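Local coordinates for putative rubredoxin reductase (Rhodopseudomonas palustris, PDB 3FG2), which probably uses FAD to pass electrons from NADH to the ferredoxin that serves the cytochrome P450 CYP199A2, at residues 139-150 against 161-172; 314-322 against 329-337. All coordinates share one frame; numbering follows the deposited sequence.

Contact 1 (139-150 against 161-172); sequences MPDKKHVVVIGA and ARAKGLEVDVVE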
loop_
_atom_site.group_PDB
_atom_site.type_symbol
_atom_site.label_atom_id
_atom_site.label_comp_id
_atom_site.label_asym_id
_atom_site.label_seq_id
_atom_site.Cartn_x
_atom_site.Cartn_y
_atom_site.Cartn_z
ATOM N N MET A 139 0.534 -19.749 11.909
ATOM C CA MET A 139 0.362 -20.701 10.812
ATOM C C MET A 139 0.802 -22.136 11.076
ATOM O O MET A 139 0.138 -23.082 10.648
ATOM C CB MET A 139 1.068 -20.198 9.556
ATOM C CG MET A 139 0.394 -19.018 8.878
ATOM S SD MET A 139 1.222 -18.640 7.323
ATOM C CE MET A 139 2.499 -17.518 7.881
ATOM N N PRO A 140 1.937 -22.325 11.765
ATOM C CA PRO A 140 2.398 -23.691 12.044
ATOM C C PRO A 140 1.435 -24.517 12.907
ATOM O O PRO A 140 1.462 -25.748 12.874
ATOM C CB PRO A 140 3.751 -23.464 12.719
ATOM C CG PRO A 140 3.582 -22.123 13.379
ATOM C CD PRO A 140 2.876 -21.330 12.310
ATOM N N ASP A 141 0.585 -23.837 13.672
ATOM C CA ASP A 141 -0.383 -24.517 14.530
ATOM C C ASP A 141 -1.772 -24.526 13.900
ATOM O O ASP A 141 -2.755 -24.861 14.559
ATOM C CB ASP A 141 -0.465 -23.834 15.898
ATOM C CG ASP A 141 0.891 -23.662 16.544
ATOM O OD1 ASP A 141 1.634 -22.750 16.124
ATOM O OD2 ASP A 141 1.216 -24.445 17.463
ATOM N N LYS A 142 -1.849 -24.152 12.627
ATOM C CA LYS A 142 -3.124 -24.122 11.926
ATOM C C LYS A 142 -3.118 -24.973 10.658
ATOM O O LYS A 142 -2.105 -25.083 9.967
ATOM C CB LYS A 142 -3.507 -22.676 11.602
ATOM C CG LYS A 142 -3.969 -21.885 12.821
ATOM C CD LYS A 142 -5.167 -22.570 13.476
ATOM C CE LYS A 142 -5.711 -21.772 14.643
ATOM N NZ LYS A 142 -4.684 -21.596 15.702
ATOM N N LYS A 143 -4.271 -25.562 10.358
ATOM C CA LYS A 143 -4.415 -26.435 9.202
ATOM C C LYS A 143 -5.175 -25.836 8.032
ATOM O O LYS A 143 -4.946 -26.210 6.884
ATOM C CB LYS A 143 -5.161 -27.708 9.603
ATOM C CG LYS A 143 -4.597 -28.467 10.784
ATOM C CD LYS A 143 -3.462 -29.377 10.368
ATOM C CE LYS A 143 -3.316 -30.515 11.365
ATOM N NZ LYS A 143 -4.585 -31.315 11.465
ATOM N N HIS A 144 -6.077 -24.904 8.312
ATOM C CA HIS A 144 -6.923 -24.373 7.254
ATOM C C HIS A 144 -7.273 -22.897 7.441
ATOM O O HIS A 144 -7.958 -22.534 8.399
ATOM C CB HIS A 144 -8.198 -25.217 7.236
ATOM C CG HIS A 144 -9.010 -25.080 5.993
ATOM N ND1 HIS A 144 -8.642 -24.264 4.947
ATOM C CD2 HIS A 144 -10.162 -25.684 5.615
ATOM C CE1 HIS A 144 -9.533 -24.372 3.977
ATOM N NE2 HIS A 144 -10.464 -25.228 4.357
ATOM N N VAL A 145 -6.819 -22.049 6.523
ATOM C CA VAL A 145 -7.112 -20.622 6.625
ATOM C C VAL A 145 -7.995 -20.103 5.487
ATOM O O VAL A 145 -7.812 -20.471 4.321
ATOM C CB VAL A 145 -5.808 -19.777 6.645
ATOM C CG1 VAL A 145 -4.993 -20.035 5.390
ATOM C CG2 VAL A 145 -6.152 -18.302 6.742
ATOM N N VAL A 146 -8.966 -19.262 5.828
ATOM C CA VAL A 146 -9.816 -18.660 4.810
ATOM C C VAL A 146 -9.336 -17.223 4.681
ATOM O O VAL A 146 -9.273 -16.498 5.671
ATOM C CB VAL A 146 -11.317 -18.631 5.206
ATOM C CG1 VAL A 146 -12.089 -17.734 4.238
ATOM C CG2 VAL A 146 -11.903 -20.030 5.156
ATOM N N VAL A 147 -8.983 -16.821 3.464
ATOM C CA VAL A 147 -8.520 -15.461 3.221
ATOM C C VAL A 147 -9.664 -14.647 2.612
ATOM O O VAL A 147 -10.125 -14.941 1.508
ATOM C CB VAL A 147 -7.322 -15.451 2.252
ATOM C CG1 VAL A 147 -6.912 -14.019 1.932
ATOM C CG2 VAL A 147 -6.163 -16.212 2.871
ATOM N N ILE A 148 -10.127 -13.637 3.343
ATOM C CA ILE A 148 -11.212 -12.787 2.866
ATOM C C ILE A 148 -10.596 -11.529 2.275
ATOM O O ILE A 148 -10.019 -10.719 2.997
ATOM C CB ILE A 148 -12.168 -12.362 4.015
ATOM C CG1 ILE A 148 -12.649 -13.596 4.791
ATOM C CG2 ILE A 148 -13.352 -11.589 3.437
ATOM C CD1 ILE A 148 -13.519 -13.282 6.014
ATOM N N GLY A 149 -10.729 -11.368 0.963
ATOM C CA GLY A 149 -10.175 -10.204 0.294
ATOM C C GLY A 149 -9.079 -10.607 -0.673
ATOM O O GLY A 149 -7.966 -10.931 -0.252
ATOM N N ALA A 150 -9.387 -10.592 -1.965
ATOM C CA ALA A 150 -8.413 -10.985 -2.975
ATOM C C ALA A 150 -7.555 -9.824 -3.479
ATOM O O ALA A 150 -7.288 -9.710 -4.673
ATOM C CB ALA A 150 -9.122 -11.661 -4.144
ATOM N N ALA A 161 0.983 -19.206 2.728
ATOM C CA ALA A 161 0.298 -20.113 3.645
ATOM C C ALA A 161 0.166 -21.474 2.959
ATOM O O ALA A 161 0.365 -22.525 3.571
ATOM C CB ALA A 161 -1.078 -19.571 3.997
ATOM N N ARG A 162 -0.161 -21.446 1.674
ATOM C CA ARG A 162 -0.310 -22.677 0.923
ATOM C C ARG A 162 1.031 -23.399 0.834
ATOM O O ARG A 162 1.106 -24.620 1.001
ATOM C CB ARG A 162 -0.827 -22.374 -0.482
ATOM C CG ARG A 162 -1.043 -23.615 -1.338
ATOM C CD ARG A 162 -1.945 -24.604 -0.629
ATOM N NE ARG A 162 -2.150 -25.808 -1.423
ATOM C CZ ARG A 162 -2.678 -26.930 -0.946
ATOM N NH1 ARG A 162 -3.048 -27.000 0.326
ATOM N NH2 ARG A 162 -2.843 -27.975 -1.746
ATOM N N ALA A 163 2.085 -22.632 0.571
ATOM C CA ALA A 163 3.426 -23.183 0.450
ATOM C C ALA A 163 3.857 -23.840 1.757
ATOM O O ALA A 163 4.662 -24.774 1.757
ATOM C CB ALA A 163 4.406 -22.085 0.065
ATOM N N LYS A 164 3.315 -23.348 2.868
ATOM C CA LYS A 164 3.643 -23.892 4.177
ATOM C C LYS A 164 2.783 -25.103 4.522
ATOM O O LYS A 164 2.837 -25.608 5.640
ATOM C CB LYS A 164 3.478 -22.822 5.257
ATOM C CG LYS A 164 4.533 -21.722 5.242
ATOM C CD LYS A 164 4.263 -20.722 6.365
ATOM C CE LYS A 164 5.345 -19.642 6.458
ATOM N NZ LYS A 164 6.688 -20.188 6.821
ATOM N N GLY A 165 1.976 -25.559 3.569
ATOM C CA GLY A 165 1.146 -26.723 3.817
ATOM C C GLY A 165 -0.269 -26.494 4.312
ATOM O O GLY A 165 -1.024 -27.452 4.459
ATOM N N LEU A 166 -0.652 -25.249 4.579
ATOM C CA LEU A 166 -2.016 -24.998 5.040
ATOM C C LEU A 166 -3.005 -25.094 3.900
ATOM O O LEU A 166 -2.662 -24.913 2.731
ATOM C CB LEU A 166 -2.163 -23.612 5.670
ATOM C CG LEU A 166 -1.762 -23.430 7.129
ATOM C CD1 LEU A 166 -0.257 -23.584 7.263
ATOM C CD2 LEU A 166 -2.206 -22.057 7.609
ATOM N N GLU A 167 -4.244 -25.389 4.254
ATOM C CA GLU A 167 -5.306 -25.472 3.272
ATOM C C GLU A 167 -5.713 -24.013 3.103
ATOM O O GLU A 167 -5.826 -23.289 4.094
ATOM C CB GLU A 167 -6.463 -26.279 3.840
ATOM C CG GLU A 167 -7.364 -26.834 2.798
ATOM C CD GLU A 167 -7.402 -28.339 2.852
ATOM O OE1 GLU A 167 -6.314 -28.961 2.779
ATOM O OE2 GLU A 167 -8.524 -28.892 2.969
ATOM N N VAL A 168 -5.933 -23.577 1.869
ATOM C CA VAL A 168 -6.279 -22.183 1.642
ATOM C C VAL A 168 -7.503 -21.931 0.779
ATOM O O VAL A 168 -7.609 -22.442 -0.333
ATOM C CB VAL A 168 -5.100 -21.427 0.993
ATOM C CG1 VAL A 168 -5.446 -19.953 0.838
ATOM C CG2 VAL A 168 -3.856 -21.599 1.828
ATOM N N ASP A 169 -8.418 -21.122 1.305
ATOM C CA ASP A 169 -9.627 -20.731 0.590
ATOM C C ASP A 169 -9.685 -19.209 0.571
ATOM O O ASP A 169 -9.575 -18.558 1.614
ATOM C CB ASP A 169 -10.883 -21.289 1.265
ATOM C CG ASP A 169 -11.136 -22.738 0.907
ATOM O OD1 ASP A 169 -10.554 -23.639 1.544
ATOM O OD2 ASP A 169 -11.910 -22.980 -0.032
ATOM N N VAL A 170 -9.841 -18.647 -0.622
ATOM C CA VAL A 170 -9.907 -17.201 -0.794
ATOM C C VAL A 170 -11.321 -16.742 -1.136
ATOM O O VAL A 170 -11.909 -17.179 -2.125
ATOM C CB VAL A 170 -8.945 -16.722 -1.900
ATOM C CG1 VAL A 170 -9.138 -15.231 -2.142
ATOM C CG2 VAL A 170 -7.504 -17.012 -1.499
ATOM N N VAL A 171 -11.850 -15.853 -0.306
ATOM C CA VAL A 171 -13.191 -15.311 -0.473
ATOM C C VAL A 171 -13.167 -13.876 -1.008
ATOM O O VAL A 171 -12.680 -12.964 -0.337
ATOM C CB VAL A 171 -13.945 -15.330 0.878
ATOM C CG1 VAL A 171 -15.253 -14.554 0.769
ATOM C CG2 VAL A 171 -14.203 -16.770 1.299
ATOM N N GLU A 172 -13.692 -13.691 -2.217
ATOM C CA GLU A 172 -13.761 -12.376 -2.858
ATOM C C GLU A 172 -15.190 -12.081 -3.319
ATOM O O GLU A 172 -15.852 -12.942 -3.905
ATOM C CB GLU A 172 -12.822 -12.307 -4.066
ATOM C CG GLU A 172 -12.986 -11.030 -4.883
ATOM C CD GLU A 172 -12.745 -9.767 -4.064
ATOM O OE1 GLU A 172 -13.348 -8.718 -4.388
ATOM O OE2 GLU A 172 -11.949 -9.815 -3.101
#
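Leu166 carries the tightly packed end of this contact. It pushes its branched end under the turn that precedes strand 144-148, with CG 3.3 Å from Lys142 O and CD1 3.4 Å from Met139 O, while CD2 faces Val145 CG1. Met139 crosses it at about a right angle, and its sulfur lies beside Ala161 at the end of helix 152-163. From there the two strands run parallel, in register from His144 opposite Glu167 to Ile148 opposite Val171. Backbone bonds alternate between them; the shortest joins Val147 N to Asp169 O at 2.6 Å. Val145, Val147, Val168 and Val170 fill one buried face.

The other face opens toward solvent at its start. The His144 ring, with CG anti to the backbone N (chi1 -164°), swings over the neighbouring strand and takes Glu167 CB against one face, 3.6 Å from the ring centroid. Its ND1 makes a weak bond of 3.1 Å to Glu167 O, which also accepts Val145 N. Farther along, Val146 CG1 meets Val171 CG2 at 3.7 Å. At the far end Glu172, bent at chi2 (58°), brings OE2 to Ala150 N at 2.9 Å in a nearly straight bond, just after Gly149, probably the first glycine of a GxGxxG turn.

The contact closes a beta-alpha-beta unit of Rossmann type. A Schellman motif at Gly165 ends the helix, whose Phe157 packs on Met139, Val145 and Val147; strand 232-235 flanks 144-148, and strand 200-202 flanks 167-171, where His202 NE2 is hydrogen-bonded to Asp169 OD2.

Contact 2 (314-322 against 329-337); sequences YDGYPWFWS and LQIVGLTAG. With FAD (flavin-adenine dinucleotide), chain B.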
loop_
_atom_site.group_PDB
_atom_site.type_symbol
_atom_site.label_atom_id
_atom_site.label_comp_id
_atom_site.label_asym_id
_atom_site.label_seq_id
_atom_site.Cartn_x
_atom_site.Cartn_y
_atom_site.Cartn_z
ATOM N N TYR A 314 3.176 18.321 -7.224
ATOM C CA TYR A 314 3.527 16.915 -7.068
ATOM C C TYR A 314 3.246 16.175 -8.377
ATOM O O TYR A 314 2.168 16.323 -8.956
ATOM C CB TYR A 314 2.705 16.276 -5.946
ATOM C CG TYR A 314 2.915 14.796 -5.872
ATOM C CD1 TYR A 314 4.155 14.277 -5.506
ATOM C CD2 TYR A 314 1.906 13.906 -6.244
ATOM C CE1 TYR A 314 4.400 12.906 -5.517
ATOM C CE2 TYR A 314 2.139 12.518 -6.260
ATOM C CZ TYR A 314 3.395 12.033 -5.894
ATOM O OH TYR A 314 3.660 10.686 -5.895
ATOM N N ASP A 315 4.210 15.386 -8.847
ATOM C CA ASP A 315 4.020 14.636 -10.088
ATOM C C ASP A 315 4.748 13.291 -10.093
ATOM O O ASP A 315 5.225 12.841 -11.140
ATOM C CB ASP A 315 4.472 15.466 -11.298
ATOM C CG ASP A 315 4.004 14.869 -12.634
ATOM O OD1 ASP A 315 4.535 15.278 -13.685
ATOM O OD2 ASP A 315 3.105 13.997 -12.645
ATOM N N GLY A 316 4.838 12.651 -8.931
ATOM C CA GLY A 316 5.498 11.362 -8.874
ATOM C C GLY A 316 4.696 10.399 -9.727
ATOM O O GLY A 316 3.529 10.149 -9.429
ATOM N N TYR A 317 5.286 9.865 -10.793
ATOM C CA TYR A 317 4.537 8.943 -11.633
ATOM C C TYR A 317 4.283 7.631 -10.897
ATOM O O TYR A 317 5.216 6.969 -10.437
ATOM C CB TYR A 317 5.254 8.648 -12.943
ATOM C CG TYR A 317 4.263 8.208 -13.987
ATOM C CD1 TYR A 317 3.553 9.151 -14.735
ATOM C CD2 TYR A 317 3.954 6.861 -14.160
ATOM C CE1 TYR A 317 2.552 8.760 -15.630
ATOM C CE2 TYR A 317 2.954 6.460 -15.049
ATOM C CZ TYR A 317 2.259 7.416 -15.782
ATOM O OH TYR A 317 1.292 7.032 -16.679
ATOM N N PRO A 318 3.006 7.228 -10.809
ATOM C CA PRO A 318 2.568 6.008 -10.130
ATOM C C PRO A 318 2.961 4.655 -10.721
ATOM O O PRO A 318 2.803 4.397 -11.920
ATOM C CB PRO A 318 1.055 6.187 -10.071
ATOM C CG PRO A 318 0.769 6.843 -11.372
ATOM C CD PRO A 318 1.863 7.895 -11.462
ATOM N N TRP A 319 3.479 3.796 -9.853
ATOM C CA TRP A 319 3.844 2.437 -10.216
ATOM C C TRP A 319 3.755 1.579 -8.958
ATOM O O TRP A 319 4.011 2.051 -7.848
ATOM C CB TRP A 319 5.243 2.356 -10.851
ATOM C CG TRP A 319 6.352 3.039 -10.121
ATOM C CD1 TRP A 319 6.757 4.333 -10.273
ATOM C CD2 TRP A 319 7.236 2.449 -9.163
ATOM N NE1 TRP A 319 7.848 4.587 -9.472
ATOM C CE2 TRP A 319 8.160 3.449 -8.777
ATOM C CE3 TRP A 319 7.339 1.174 -8.591
ATOM C CZ2 TRP A 319 9.174 3.211 -7.845
ATOM C CZ3 TRP A 319 8.345 0.936 -7.669
ATOM C CH2 TRP A 319 9.250 1.954 -7.303
ATOM N N PHE A 320 3.368 0.323 -9.136
ATOM C CA PHE A 320 3.201 -0.591 -8.018
ATOM C C PHE A 320 3.776 -1.957 -8.369
ATOM O O PHE A 320 4.178 -2.197 -9.515
ATOM C CB PHE A 320 1.709 -0.765 -7.715
ATOM C CG PHE A 320 0.886 0.488 -7.907
ATOM C CD1 PHE A 320 0.396 1.194 -6.809
ATOM C CD2 PHE A 320 0.574 0.947 -9.191
ATOM C CE1 PHE A 320 -0.392 2.335 -6.982
ATOM C CE2 PHE A 320 -0.216 2.092 -9.381
ATOM C CZ PHE A 320 -0.699 2.784 -8.270
ATOM N N TRP A 321 3.814 -2.850 -7.383
ATOM C CA TRP A 321 4.286 -4.210 -7.621
ATOM C C TRP A 321 3.704 -5.156 -6.578
ATOM O O TRP A 321 3.189 -4.721 -5.550
ATOM C CB TRP A 321 5.814 -4.274 -7.623
ATOM C CG TRP A 321 6.460 -4.404 -6.272
ATOM C CD1 TRP A 321 6.761 -5.565 -5.612
ATOM C CD2 TRP A 321 6.925 -3.336 -5.441
ATOM N NE1 TRP A 321 7.391 -5.282 -4.427
ATOM C CE2 TRP A 321 7.505 -3.922 -4.294
ATOM C CE3 TRP A 321 6.910 -1.940 -5.555
ATOM C CZ2 TRP A 321 8.069 -3.156 -3.262
ATOM C CZ3 TRP A 321 7.473 -1.177 -4.529
ATOM C CH2 TRP A 321 8.044 -1.791 -3.398
ATOM N N SER A 322 3.766 -6.452 -6.865
ATOM C CA SER A 322 3.239 -7.463 -5.960
ATOM C C SER A 322 4.005 -8.755 -6.213
ATOM O O SER A 322 4.293 -9.092 -7.364
ATOM C CB SER A 322 1.742 -7.672 -6.227
ATOM O OG SER A 322 1.163 -8.541 -5.273
ATOM N N LEU A 329 4.649 -9.226 -10.169
ATOM C CA LEU A 329 3.731 -8.369 -10.903
ATOM C C LEU A 329 4.201 -6.934 -10.751
ATOM O O LEU A 329 4.405 -6.450 -9.635
ATOM C CB LEU A 329 2.317 -8.479 -10.328
ATOM C CG LEU A 329 1.089 -8.089 -11.173
ATOM C CD1 LEU A 329 -0.014 -7.604 -10.241
ATOM C CD2 LEU A 329 1.414 -7.016 -12.177
ATOM N N GLN A 330 4.379 -6.254 -11.872
ATOM C CA GLN A 330 4.786 -4.863 -11.843
ATOM C C GLN A 330 3.785 -4.053 -12.651
ATOM O O GLN A 330 3.401 -4.438 -13.757
ATOM C CB GLN A 330 6.190 -4.694 -12.420
ATOM C CG GLN A 330 7.284 -5.234 -11.533
ATOM C CD GLN A 330 8.606 -5.262 -12.249
ATOM O OE1 GLN A 330 8.759 -5.949 -13.257
ATOM N NE2 GLN A 330 9.570 -4.509 -11.742
ATOM N N ILE A 331 3.354 -2.933 -12.087
ATOM C CA ILE A 331 2.394 -2.081 -12.760
ATOM C C ILE A 331 2.924 -0.670 -12.797
ATOM O O ILE A 331 3.409 -0.174 -11.785
ATOM C CB ILE A 331 1.054 -2.018 -12.008
ATOM C CG1 ILE A 331 0.524 -3.423 -11.733
ATOM C CG2 ILE A 331 0.042 -1.228 -12.832
ATOM C CD1 ILE A 331 -0.751 -3.440 -10.892
ATOM N N VAL A 332 2.857 -0.032 -13.961
ATOM C CA VAL A 332 3.270 1.356 -14.073
ATOM C C VAL A 332 2.121 2.097 -14.753
ATOM O O VAL A 332 1.690 1.727 -15.856
ATOM C CB VAL A 332 4.568 1.528 -14.896
ATOM C CG1 VAL A 332 4.404 0.937 -16.295
ATOM C CG2 VAL A 332 4.914 3.013 -14.987
ATOM N N GLY A 333 1.615 3.128 -14.079
ATOM C CA GLY A 333 0.508 3.907 -14.615
ATOM C C GLY A 333 -0.815 3.521 -13.971
ATOM O O GLY A 333 -0.892 2.535 -13.239
ATOM N N LEU A 334 -1.861 4.302 -14.230
ATOM C CA LEU A 334 -3.189 4.025 -13.680
ATOM C C LEU A 334 -4.060 3.468 -14.810
ATOM O O LEU A 334 -4.278 4.147 -15.817
ATOM C CB LEU A 334 -3.795 5.314 -13.115
ATOM C CG LEU A 334 -3.000 5.989 -11.981
ATOM C CD1 LEU A 334 -3.549 7.378 -11.683
ATOM C CD2 LEU A 334 -3.063 5.120 -10.736
ATOM N N THR A 335 -4.551 2.240 -14.646
ATOM C CA THR A 335 -5.371 1.600 -15.676
ATOM C C THR A 335 -6.891 1.773 -15.598
ATOM O O THR A 335 -7.621 1.141 -16.363
ATOM C CB THR A 335 -5.102 0.090 -15.732
ATOM O OG1 THR A 335 -5.175 -0.448 -14.413
ATOM C CG2 THR A 335 -3.739 -0.196 -16.321
ATOM N N ALA A 336 -7.380 2.609 -14.689
ATOM C CA ALA A 336 -8.824 2.809 -14.580
ATOM C C ALA A 336 -9.394 3.369 -15.890
ATOM O O ALA A 336 -8.806 4.259 -16.508
ATOM C CB ALA A 336 -9.140 3.761 -13.417
ATOM N N GLY A 337 -10.532 2.830 -16.314
ATOM C CA GLY A 337 -11.165 3.297 -17.531
ATOM C C GLY A 337 -10.589 2.693 -18.797
ATOM O O GLY A 337 -10.811 3.217 -19.892
HETATM P PA FAD B . 2.533 3.736 6.585
HETATM O O1A FAD B . 1.329 2.926 6.905
HETATM O O2A FAD B . 3.693 3.149 6.207
HETATM O O5B FAD B . 2.848 4.297 7.982
HETATM C C5B FAD B . 1.909 5.065 8.800
HETATM C C4B FAD B . 2.578 5.124 10.191
HETATM O O4B FAD B . 1.942 6.234 10.930
HETATM C C3B FAD B . 2.391 3.876 11.074
HETATM O O3B FAD B . 3.532 3.381 11.700
HETATM C C2B FAD B . 1.257 4.297 11.966
HETATM O O2B FAD B . 1.144 3.531 13.125
HETATM C C1B FAD B . 1.652 5.712 12.268
HETATM N N9A FAD B . 0.606 6.615 12.755
HETATM C C8A FAD B . -0.712 6.635 12.378
HETATM N N7A FAD B . -1.416 7.569 13.006
HETATM C C5A FAD B . -0.526 8.191 13.831
HETATM C C6A FAD B . -0.684 9.307 14.791
HETATM N N6A FAD B . -1.815 9.933 15.022
HETATM N N1A FAD B . 0.472 9.666 15.456
HETATM C C2A FAD B . 1.677 9.039 15.245
HETATM N N3A FAD B . 1.905 8.014 14.390
HETATM C C4A FAD B . 0.770 7.623 13.703
HETATM N N1 FAD B . 3.360 -0.932 -1.704
HETATM C C2 FAD B . 4.089 -1.183 -2.792
HETATM O O2 FAD B . 4.306 -0.336 -3.604
HETATM N N3 FAD B . 4.654 -2.476 -3.047
HETATM C C4 FAD B . 4.474 -3.530 -2.168
HETATM O O4 FAD B . 4.974 -4.612 -2.415
HETATM C C4X FAD B . 3.681 -3.266 -0.970
HETATM N N5 FAD B . 3.478 -4.257 -0.068
HETATM C C5X FAD B . 2.730 -3.972 1.061
HETATM C C6 FAD B . 2.539 -5.021 2.004
HETATM C C7 FAD B . 1.815 -4.831 3.163
HETATM C C7M FAD B . 1.641 -5.981 4.135
HETATM C C8 FAD B . 1.220 -3.519 3.442
HETATM C C8M FAD B . 0.417 -3.237 4.693
HETATM C C9 FAD B . 1.398 -2.473 2.513
HETATM C C9A FAD B . 2.148 -2.685 1.331
HETATM N N10 FAD B . 2.386 -1.648 0.336
HETATM C C10 FAD B . 3.129 -1.909 -0.781
HETATM C "C1'" FAD B . 1.801 -0.309 0.599
HETATM C "C2'" FAD B . 2.823 0.592 1.356
HETATM O "O2'" FAD B . 3.223 -0.085 2.528
HETATM C "C3'" FAD B . 2.138 1.904 1.678
HETATM O "O3'" FAD B . 1.775 2.561 0.469
HETATM C "C4'" FAD B . 3.075 2.793 2.478
HETATM O "O4'" FAD B . 3.465 2.138 3.714
HETATM C "C5'" FAD B . 2.361 4.085 2.789
HETATM O "O5'" FAD B . 3.348 4.962 3.655
HETATM P P FAD B . 2.791 5.857 4.725
HETATM O O1P FAD B . 4.080 6.529 5.278
HETATM O O2P FAD B . 1.809 6.741 4.281
HETATM O O3P FAD B . 2.162 5.058 5.781
#
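Phe320, Leu329 and Ile331 bury the most surface in this antiparallel hairpin, all on the same face of the sheet. Phe320 and Ile331 form a hydrogen-bonded pair, with Phe320 N 2.7 Å from Ile331 O and an almost straight return bond from Ile331 N to Phe320 O. With CG anti to the carbonyl carbon (chi1 -36°), the Phe320 ring slants past Ile331, CD2 lying 4.1 Å from Ile331 CB, and reaches along the partner strand. There Gly333 O approaches the ring edge in plane, and CZ touches Leu334 CD2 at 4.1 Å. Leu329 is paired with Ser322 through two backbone bonds, and its CB sits 3.6 Å from Ser322 O; Phe152 of helix 152-163 packs against Leu329, Ile331 and Ser322.

The opposite face carries Trp319 and Trp321. Trp321 turns its indole away from the partner strand, one face toward the N3 edge of the flavin, with FAD N3 3.1 Å above the ring plane, over its centre. FAD O4 lies over the same ring, 3.2 Å from Trp321 NE1. Backbone bonding thus fixes the strand bearing the indole, and the polar pyrimidine edge, N3 foremost, points into the indole face, consistent with an N-H...pi contact rather than a parallel stack.

In the fold
The two contacts lie in different parts of the chain, their centres 29 Å apart and their nearest atoms about 9 Å, without touching. Contact 1 joins two inner strands of the second parallel sheet, in the domain expected to bind NADH in this family; contact 2 forms the edge hairpin of the C-terminal antiparallel sheet. Helix 152-163 bridges them: it connects the strands of contact 1, while its Phe152 and Glu156 reach contact 2. Their relation to FAD differs. The side chain of Val147 in contact 1 stays about 12 Å from the cofactor, whereas Trp321 of contact 2 lines its pocket, about 4 Å from the side chains of Lys47 and Val293.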